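Side-chain contacts in methyltransferase FkbM (Methylobacillus flagellatus KT, PDB 2PY6), which probably transfers methyl groups to a substrate not identified here, using a Rossmann-like methyltransferase domain: residues A[61-64]-A[65-68]; A[129-132]-A[133-136]; A[204-207]-A[208-211]; A[273-276]-A[277-280]. All coordinates share one frame; numbering follows the deposited sequence.

Contact 1 closes the loop after strand 54-58 and opens helix 64-68. Contact 2 lies at the end of helix 123-135, before strand 140-142; both lie beside the N-terminal mixed sheet, which contains strands 54-58 and 140-142, their centres about 20 Å apart. Contact 3 ends helix 203-208 and leads the chain off toward strand 229-233 of the seven-stranded sheet. Contact 4 turns the chain from helix 262-274 toward edge strand 284-287 of that sheet. Contacts 2, 3 and 4 also touch the second subunit. Each is a local contact within eight consecutive residues, along a helix, at its end or round a turn; they follow in series, and none nests in or crosses another.

Contact 1 (A[61-64]-A[65-68]); sequences KGFG and AHLM
His66 lies beside Phe63 at the start of helix 64-68, and its imidazole turns an edge to the phenyl face. From the backbone outward, His66 CB sits 3.3 Å from Phe63 O, the carbonyl that also accepts the hydrogen bond from His66 N at 3.0 Å; that donor stands above the carbonyl plane. CG follows at the longer distance of 3.9 Å from the same Phe63 O. With CG beside its own backbone N (chi1 -65°), the ring is carried back toward Phe63, and CD2 lies 3.8 Å from Phe63 O and 3.9 Å from Phe63 CB, which lies in the imidazole plane at the ring edge. The pair is T-shaped, with centroids 5.4 Å apart and planes at 79°. Gly64 O, the next carbonyl, takes the straighter helical bond from Met68 N at 3.2 Å and a weak one from Leu67 N. Met68, a selenomethionine, lays its CG against the same Gly64 O; beyond CG the chain bends and leads away. Beyond the turn, Phe63 also meets Phe143 edge-to-face and Arg121 in a cation-pi contact, while Leu67 packs on Leu55 and Ile57, seating the short helix against strand 54-58.

Contact 2 (A[129-132]-A[133-136]); sequences FDQI and CRTH
A side-chain hydrogen-bond chain at the C-terminal end of helix 123-135, Arg134 to Gln131 to Thr135, marks this contact in the helix that links strands 114-118 and 140-142 of a beta-alpha-beta unit. Arg134 grips Gln131 OE1 side-on, with NH2 at 2.8 Å and NE at 3.1 Å from that one oxygen. Both donors approach from the same face of the amide, whose plane stands 70° from the guanidinium. Gln131 CG lies anti to the backbone N (chi1 -173°) and the chain bends at chi2, which sets the amide between its partners: NE2 donates to Thr135 OG1 at 2.9 Å, nearly straight and in the amide plane. Two bonds on OE1 and one from NE2 thus fix the amide's rotation. One face of the guanidinium lies over Asp130 O and Gln131 CA. Where the helix ends, Ile132 O is held twice, by His136 N at 3.2 Å and by His136 ND1 at 3.0 Å, with Ile132 O near the imidazole plane. Asp130 OD1 hydrogen-bonds Asn118 ND2, and OD2 forms a salt bridge with Lys126 NZ. Gln131 and Thr135 touch Thr278 of the second subunit. Phe129 and Cys133 pack on strands 54-58 and 114-118, Ile132 on helix 101-109, and Arg134 on His140 of strand 140-142.

Contact 3 (A[204-207]-A[208-211]); sequences YYHE and VERP
A buried histidine-carboxylate hydrogen bond folds Glu209 back against the preceding helix: His206 ND1 donates to Glu209 OE1 at 2.7 Å with an N-H...O angle of 156°. The oxygen is met nearly along its C-O axis and lies slightly out of the imidazole plane. The two side chains run side by side in the same direction, ring and carboxylate planes 35° apart. Glu209 reaches this position with CG wedged between the backbone N and carbonyl carbon (chi1 81°), its CB 3.3 Å from Tyr205 O; OE1 also lies 3.3 Å from His206 CA. The bond uses ND1 as the donor and orients the imidazole. The turn lies near the C-terminal end of helix 203-208, where Tyr205 O accepts two backbone donors, Glu209 N at 2.8 Å and Val208 N at 3.1 Å, the second from above the carbonyl plane. Val208 CG2 rests 3.4 Å from this same Tyr205 O. On another side of the helix the Tyr205 ring stacks on His396 of strand 392-396. The helix end also forms part of a subunit interface: His206 O and Glu209 O both accept from Arg210 of the second subunit, and Arg210 here returns the same bonds.

Contact 4 (A[273-276]-A[277-280]); sequences RRYT and DTNF
Tyr275 and Thr278 close a type I beta turn just after helix 262-274, within the FkbM methyltransferase family region and on the way to strand 284-287. Hydrogen bonds converge on Tyr275 O. Thr278 N reaches it at 3.0 Å from above the carbonyl plane, and Thr278 OG1 donates at 2.8 Å within that plane, so one oxygen holds both the backbone and the side chain of the turn's last residue. OG1 sits between its backbone N and carbonyl carbon (chi1 68°), which puts it on Tyr275 O and leaves the methyl CG2 near the edge of the Tyr275 ring. Thr278 OG1 also accepts a weak bond from Phe280 N at 3.4 Å. Water adds two bridges: one molecule donates to Arg274 O and accepts from Asp277 N, while the other donates to Thr278 O and, weakly, to Thr276 O. Apolar contact comes from the aromatic pair, whose planes make 50° and whose nearest atoms are Tyr275 CD1 and Phe280 CZ, 3.9 Å apart. Both rings also pack on Ile245 of helix 239-248, and Phe280 meets Phe252. Asp277 packs on Thr135, and Phe280 on Gln131, of the second subunit. Thr278 OG1 stands 3.3 Å above the plane of the Phe280 ring, over its centre.

Contact 1 (A[61-64]-A[65-68])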
loop_
_atom_site.group_PDB
_atom_site.type_symbol
_atom_site.label_atom_id
_atom_site.label_comp_id
_atom_site.label_asym_id
_atom_site.label_seq_id
_atom_site.Cartn_x
_atom_site.Cartn_y
_atom_site.Cartn_z
ATOM N N LYS A 61 -6.662 5.116 16.092
ATOM C CA LYS A 61 -6.096 6.070 15.159
ATOM C C LYS A 61 -6.870 7.388 15.174
ATOM O O LYS A 61 -6.816 8.110 14.180
ATOM C CB LYS A 61 -6.132 5.493 13.721
ATOM C CG LYS A 61 -5.239 4.277 13.464
ATOM N N GLY A 62 -7.560 7.724 16.270
ATOM C CA GLY A 62 -8.404 8.935 16.296
ATOM C C GLY A 62 -7.982 9.930 17.361
ATOM O O GLY A 62 -6.799 10.145 17.559
ATOM N N PHE A 63 -8.951 10.546 18.035
ATOM C CA PHE A 63 -8.688 11.491 19.132
ATOM C C PHE A 63 -8.525 10.778 20.506
ATOM O O PHE A 63 -8.501 11.436 21.536
ATOM C CB PHE A 63 -9.856 12.512 19.226
ATOM C CG PHE A 63 -9.864 13.614 18.147
ATOM C CD1 PHE A 63 -9.308 13.432 16.874
ATOM C CD2 PHE A 63 -10.536 14.807 18.397
ATOM C CE1 PHE A 63 -9.359 14.450 15.916
ATOM C CE2 PHE A 63 -10.598 15.826 17.444
ATOM C CZ PHE A 63 -10.007 15.644 16.202
ATOM N N GLY A 64 -8.407 9.447 20.541
ATOM C CA GLY A 64 -8.283 8.706 21.820
ATOM C C GLY A 64 -7.033 9.030 22.627
ATOM O O GLY A 64 -6.991 8.805 23.861
ATOM N N ALA A 65 -6.016 9.540 21.917
ATOM C CA ALA A 65 -4.748 9.953 22.504
ATOM C C ALA A 65 -4.967 11.195 23.339
ATOM O O ALA A 65 -4.258 11.388 24.323
ATOM C CB ALA A 65 -3.695 10.225 21.415
ATOM N N HIS A 66 -5.949 12.018 22.949
ATOM C CA HIS A 66 -6.275 13.225 23.701
ATOM C C HIS A 66 -6.921 12.910 25.056
ATOM O O HIS A 66 -6.743 13.683 26.000
ATOM C CB HIS A 66 -7.163 14.178 22.903
ATOM C CG HIS A 66 -6.507 14.755 21.686
ATOM N ND1 HIS A 66 -5.426 15.609 21.757
ATOM C CD2 HIS A 66 -6.823 14.654 20.371
ATOM C CE1 HIS A 66 -5.085 15.986 20.536
ATOM N NE2 HIS A 66 -5.918 15.422 19.677
ATOM N N LEU A 67 -7.675 11.809 25.155
ATOM C CA LEU A 67 -8.264 11.393 26.440
ATOM C C LEU A 67 -7.216 10.746 27.360
ATOM O O LEU A 67 -7.240 10.949 28.586
ATOM C CB LEU A 67 -9.435 10.411 26.244
ATOM C CG LEU A 67 -9.944 9.722 27.541
ATOM C CD1 LEU A 67 -10.484 10.755 28.559
ATOM C CD2 LEU A 67 -10.972 8.638 27.290
HETATM N N MSE A 68 -6.330 9.936 26.773
HETATM C CA MSE A 68 -5.261 9.244 27.527
HETATM C C MSE A 68 -4.126 10.184 28.030
HETATM O O MSE A 68 -3.596 9.977 29.132
HETATM C CB MSE A 68 -4.701 8.058 26.711
HETATM C CG MSE A 68 -5.791 7.035 26.306
HETATM SE SE MSE A 68 -6.974 6.414 27.777
HETATM C CE MSE A 68 -5.665 5.524 28.882
#

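Contact 2 (A[129-132]-A[133-136])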
loop_
_atom_site.group_PDB
_atom_site.type_symbol
_atom_site.label_atom_id
_atom_site.label_comp_id
_atom_site.label_asym_id
_atom_site.label_seq_id
_atom_site.Cartn_x
_atom_site.Cartn_y
_atom_site.Cartn_z
ATOM N N PHE A 129 -18.704 1.872 14.000
ATOM C CA PHE A 129 -18.796 1.806 15.461
ATOM C C PHE A 129 -20.083 2.373 16.084
ATOM O O PHE A 129 -20.537 1.891 17.126
ATOM C CB PHE A 129 -17.589 2.483 16.080
ATOM C CG PHE A 129 -16.332 1.662 16.038
ATOM C CD1 PHE A 129 -16.306 0.363 16.572
ATOM C CD2 PHE A 129 -15.162 2.215 15.592
ATOM C CE1 PHE A 129 -15.124 -0.366 16.593
ATOM C CE2 PHE A 129 -13.984 1.486 15.600
ATOM C CZ PHE A 129 -13.980 0.194 16.109
ATOM N N ASP A 130 -20.621 3.436 15.497
ATOM C CA ASP A 130 -21.874 3.996 15.967
ATOM C C ASP A 130 -22.987 3.002 15.781
ATOM O O ASP A 130 -23.779 2.839 16.678
ATOM C CB ASP A 130 -22.216 5.331 15.278
ATOM C CG ASP A 130 -21.453 6.518 15.885
ATOM O OD1 ASP A 130 -20.952 6.384 17.028
ATOM O OD2 ASP A 130 -21.327 7.564 15.206
ATOM N N GLN A 131 -23.039 2.310 14.641
ATOM C CA GLN A 131 -24.076 1.318 14.462
ATOM C C GLN A 131 -23.826 0.105 15.353
ATOM O O GLN A 131 -24.754 -0.420 15.889
ATOM C CB GLN A 131 -24.274 0.923 12.999
ATOM C CG GLN A 131 -25.475 -0.003 12.786
ATOM C CD GLN A 131 -26.793 0.546 13.339
ATOM O OE1 GLN A 131 -27.212 1.664 13.003
ATOM N NE2 GLN A 131 -27.460 -0.252 14.183
ATOM N N ILE A 132 -22.596 -0.371 15.503
ATOM C CA ILE A 132 -22.344 -1.475 16.438
ATOM C C ILE A 132 -22.936 -1.173 17.812
ATOM O O ILE A 132 -23.589 -2.025 18.426
ATOM C CB ILE A 132 -20.820 -1.726 16.645
ATOM C CG1 ILE A 132 -20.198 -2.364 15.395
ATOM C CG2 ILE A 132 -20.559 -2.594 17.893
ATOM C CD1 ILE A 132 -20.811 -3.677 14.983
ATOM N N CYS A 133 -22.694 0.044 18.294
ATOM C CA CYS A 133 -23.191 0.466 19.591
ATOM C C CYS A 133 -24.694 0.494 19.620
ATOM O O CYS A 133 -25.276 -0.027 20.555
ATOM C CB CYS A 133 -22.609 1.827 19.990
ATOM S SG CYS A 133 -20.810 1.750 20.317
ATOM N N ARG A 134 -25.327 1.078 18.598
ATOM C CA ARG A 134 -26.804 1.154 18.544
ATOM C C ARG A 134 -27.458 -0.211 18.510
ATOM O O ARG A 134 -28.405 -0.466 19.264
ATOM C CB ARG A 134 -27.299 2.006 17.366
ATOM C CG ARG A 134 -26.908 3.494 17.483
ATOM C CD ARG A 134 -27.592 4.332 16.432
ATOM N NE ARG A 134 -27.260 4.003 15.030
ATOM C CZ ARG A 134 -26.419 4.681 14.234
ATOM N NH1 ARG A 134 -25.754 5.736 14.666
ATOM N NH2 ARG A 134 -26.230 4.302 12.971
ATOM N N THR A 135 -26.939 -1.088 17.655
ATOM C CA THR A 135 -27.425 -2.468 17.546
ATOM C C THR A 135 -27.456 -3.142 18.919
ATOM O O THR A 135 -28.422 -3.798 19.270
ATOM C CB THR A 135 -26.510 -3.305 16.571
ATOM O OG1 THR A 135 -26.662 -2.834 15.224
ATOM C CG2 THR A 135 -26.869 -4.770 16.591
ATOM N N HIS A 136 -26.383 -3.009 19.691
ATOM C CA HIS A 136 -26.352 -3.639 20.997
ATOM C C HIS A 136 -26.792 -2.759 22.160
ATOM O O HIS A 136 -26.657 -3.169 23.291
ATOM C CB HIS A 136 -24.974 -4.210 21.250
ATOM C CG HIS A 136 -24.569 -5.237 20.247
ATOM N ND1 HIS A 136 -23.882 -4.921 19.093
ATOM C CD2 HIS A 136 -24.785 -6.574 20.205
ATOM C CE1 HIS A 136 -23.677 -6.021 18.395
ATOM N NE2 HIS A 136 -24.210 -7.038 19.050
#

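Contact 3 (A[204-207]-A[208-211])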
loop_
_atom_site.group_PDB
_atom_site.type_symbol
_atom_site.label_atom_id
_atom_site.label_comp_id
_atom_site.label_asym_id
_atom_site.label_seq_id
_atom_site.Cartn_x
_atom_site.Cartn_y
_atom_site.Cartn_z
ATOM N N TYR A 204 -23.334 19.132 11.895
ATOM C CA TYR A 204 -23.460 20.570 11.597
ATOM C C TYR A 204 -22.405 21.060 10.586
ATOM O O TYR A 204 -22.769 21.771 9.655
ATOM C CB TYR A 204 -23.473 21.433 12.859
ATOM C CG TYR A 204 -24.808 21.444 13.503
ATOM C CD1 TYR A 204 -25.836 22.186 12.953
ATOM C CD2 TYR A 204 -25.059 20.710 14.665
ATOM C CE1 TYR A 204 -27.103 22.144 13.513
ATOM C CE2 TYR A 204 -26.316 20.688 15.257
ATOM C CZ TYR A 204 -27.327 21.416 14.684
ATOM O OH TYR A 204 -28.577 21.410 15.251
ATOM N N TYR A 205 -21.140 20.677 10.762
ATOM C CA TYR A 205 -20.077 20.975 9.784
ATOM C C TYR A 205 -20.386 20.358 8.443
ATOM O O TYR A 205 -20.161 20.977 7.417
ATOM C CB TYR A 205 -18.699 20.344 10.151
ATOM C CG TYR A 205 -17.986 21.042 11.250
ATOM C CD1 TYR A 205 -17.636 22.381 11.106
ATOM C CD2 TYR A 205 -17.607 20.380 12.418
ATOM C CE1 TYR A 205 -16.950 23.075 12.103
ATOM C CE2 TYR A 205 -16.908 21.063 13.419
ATOM C CZ TYR A 205 -16.584 22.427 13.252
ATOM O OH TYR A 205 -15.909 23.173 14.226
ATOM N N HIS A 206 -20.853 19.109 8.465
ATOM C CA HIS A 206 -21.093 18.386 7.242
ATOM C C HIS A 206 -22.105 19.034 6.308
ATOM O O HIS A 206 -21.965 18.908 5.104
ATOM C CB HIS A 206 -21.428 16.909 7.496
ATOM C CG HIS A 206 -20.413 16.186 8.313
ATOM N ND1 HIS A 206 -19.058 16.380 8.158
ATOM C CD2 HIS A 206 -20.547 15.212 9.245
ATOM C CE1 HIS A 206 -18.405 15.585 8.985
ATOM N NE2 HIS A 206 -19.286 14.862 9.652
ATOM N N GLU A 207 -23.076 19.762 6.856
ATOM C CA GLU A 207 -24.099 20.422 6.053
ATOM C C GLU A 207 -23.544 21.564 5.225
ATOM O O GLU A 207 -24.108 21.916 4.200
ATOM C CB GLU A 207 -25.219 21.015 6.956
ATOM C CG GLU A 207 -26.111 20.035 7.650
ATOM C CD GLU A 207 -27.105 19.275 6.771
ATOM O OE1 GLU A 207 -27.186 19.415 5.527
ATOM O OE2 GLU A 207 -27.812 18.472 7.370
ATOM N N VAL A 208 -22.453 22.158 5.677
ATOM C CA VAL A 208 -21.886 23.333 5.011
ATOM C C VAL A 208 -20.453 23.184 4.444
ATOM O O VAL A 208 -20.026 24.001 3.655
ATOM C CB VAL A 208 -21.881 24.553 5.984
ATOM C CG1 VAL A 208 -23.299 24.890 6.430
ATOM C CG2 VAL A 208 -20.957 24.314 7.218
ATOM N N GLU A 209 -19.726 22.170 4.882
ATOM C CA GLU A 209 -18.336 22.002 4.520
ATOM C C GLU A 209 -18.050 21.966 3.009
ATOM O O GLU A 209 -18.839 21.488 2.212
ATOM C CB GLU A 209 -17.766 20.724 5.144
ATOM C CG GLU A 209 -18.095 19.438 4.369
ATOM C CD GLU A 209 -17.539 18.166 5.000
ATOM O OE1 GLU A 209 -18.159 17.679 5.916
ATOM O OE2 GLU A 209 -16.506 17.635 4.548
ATOM N N ARG A 210 -16.867 22.453 2.664
ATOM C CA ARG A 210 -16.346 22.424 1.316
ATOM C C ARG A 210 -15.072 21.617 1.401
ATOM O O ARG A 210 -14.580 21.373 2.510
ATOM C CB ARG A 210 -16.147 23.853 0.825
ATOM C CG ARG A 210 -17.501 24.612 0.876
ATOM C CD ARG A 210 -17.795 25.549 -0.249
ATOM N NE ARG A 210 -17.300 25.015 -1.511
ATOM C CZ ARG A 210 -16.374 25.578 -2.263
ATOM N NH1 ARG A 210 -15.935 26.820 -2.030
ATOM N NH2 ARG A 210 -15.942 24.940 -3.333
ATOM N N PRO A 211 -14.573 21.105 0.262
ATOM C CA PRO A 211 -13.332 20.345 0.332
ATOM C C PRO A 211 -12.110 21.159 0.782
ATOM O O PRO A 211 -12.043 22.400 0.594
ATOM C CB PRO A 211 -13.116 19.892 -1.123
ATOM C CG PRO A 211 -14.444 19.971 -1.757
ATOM C CD PRO A 211 -15.088 21.161 -1.110
#

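Contact 4 (A[273-276]-A[277-280])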
loop_
_atom_site.group_PDB
_atom_site.type_symbol
_atom_site.label_atom_id
_atom_site.label_comp_id
_atom_site.label_asym_id
_atom_site.label_seq_id
_atom_site.Cartn_x
_atom_site.Cartn_y
_atom_site.Cartn_z
ATOM N N ARG A 273 12.812 24.336 -4.951
ATOM C CA ARG A 273 13.560 23.621 -5.992
ATOM C C ARG A 273 12.654 23.033 -7.059
ATOM O O ARG A 273 13.099 22.807 -8.165
ATOM C CB ARG A 273 14.415 22.477 -5.434
ATOM C CG ARG A 273 15.671 22.899 -4.765
ATOM C CD ARG A 273 16.437 21.704 -4.147
ATOM N NE ARG A 273 17.204 22.202 -3.012
ATOM C CZ ARG A 273 16.946 21.984 -1.727
ATOM N NH1 ARG A 273 15.984 21.192 -1.313
ATOM N NH2 ARG A 273 17.722 22.545 -0.817
ATOM N N ARG A 274 11.396 22.749 -6.748
ATOM C CA ARG A 274 10.550 22.211 -7.791
ATOM C C ARG A 274 10.160 23.296 -8.806
ATOM O O ARG A 274 9.738 22.981 -9.904
ATOM C CB ARG A 274 9.379 21.363 -7.246
ATOM C CG ARG A 274 8.316 22.020 -6.498
ATOM C CD ARG A 274 7.192 21.004 -6.163
ATOM N NE ARG A 274 7.608 20.092 -5.097
ATOM C CZ ARG A 274 7.106 20.054 -3.854
ATOM N NH1 ARG A 274 6.094 20.829 -3.473
ATOM N NH2 ARG A 274 7.607 19.183 -2.975
ATOM N N TYR A 275 10.418 24.567 -8.489
ATOM C CA TYR A 275 10.070 25.671 -9.367
ATOM C C TYR A 275 11.240 26.435 -9.896
ATOM O O TYR A 275 11.054 27.439 -10.551
ATOM C CB TYR A 275 9.166 26.627 -8.616
ATOM C CG TYR A 275 7.921 25.963 -8.103
ATOM C CD1 TYR A 275 7.010 25.388 -8.974
ATOM C CD2 TYR A 275 7.627 25.952 -6.751
ATOM C CE1 TYR A 275 5.844 24.771 -8.500
ATOM C CE2 TYR A 275 6.469 25.354 -6.264
ATOM C CZ TYR A 275 5.575 24.768 -7.133
ATOM O OH TYR A 275 4.422 24.185 -6.633
ATOM N N THR A 276 12.442 25.910 -9.693
ATOM C CA THR A 276 13.648 26.607 -10.079
ATOM C C THR A 276 13.738 27.052 -11.572
ATOM O O THR A 276 14.276 28.099 -11.871
ATOM C CB THR A 276 14.917 25.832 -9.584
ATOM O OG1 THR A 276 16.079 26.514 -10.041
ATOM C CG2 THR A 276 14.990 24.436 -10.129
ATOM N N ASP A 277 13.174 26.286 -12.493
ATOM C CA ASP A 277 13.239 26.620 -13.909
ATOM C C ASP A 277 12.017 27.378 -14.401
ATOM O O ASP A 277 11.899 27.591 -15.587
ATOM C CB ASP A 277 13.325 25.325 -14.724
ATOM C CG ASP A 277 14.499 24.451 -14.321
ATOM O OD1 ASP A 277 15.635 24.971 -14.194
ATOM O OD2 ASP A 277 14.261 23.241 -14.128
ATOM N N THR A 278 11.067 27.709 -13.521
ATOM C CA THR A 278 9.863 28.451 -13.931
ATOM C C THR A 278 10.243 29.915 -14.125
ATOM O O THR A 278 11.306 30.338 -13.663
ATOM C CB THR A 278 8.747 28.377 -12.881
ATOM O OG1 THR A 278 9.132 29.104 -11.694
ATOM C CG2 THR A 278 8.406 26.922 -12.530
ATOM N N ASN A 279 9.408 30.703 -14.803
ATOM C CA ASN A 279 9.739 32.146 -14.938
ATOM C C ASN A 279 9.354 32.988 -13.698
ATOM O O ASN A 279 9.645 34.173 -13.667
ATOM C CB ASN A 279 9.191 32.758 -16.240
ATOM C CG ASN A 279 7.675 32.839 -16.262
ATOM O OD1 ASN A 279 6.992 32.336 -15.361
ATOM N ND2 ASN A 279 7.134 33.469 -17.301
ATOM N N PHE A 280 8.725 32.366 -12.690
ATOM C CA PHE A 280 8.294 33.030 -11.436
ATOM C C PHE A 280 9.109 32.688 -10.175
ATOM O O PHE A 280 8.803 33.183 -9.099
ATOM C CB PHE A 280 6.798 32.770 -11.148
ATOM C CG PHE A 280 6.422 31.293 -10.988
ATOM C CD1 PHE A 280 6.716 30.585 -9.826
ATOM C CD2 PHE A 280 5.716 30.638 -11.979
ATOM C CE1 PHE A 280 6.340 29.256 -9.680
ATOM C CE2 PHE A 280 5.345 29.303 -11.834
ATOM C CZ PHE A 280 5.646 28.624 -10.684
HETATM O O HOH W 1 10.987 24.033 -12.267
HETATM O O HOH W 2 13.820 30.248 -14.423
#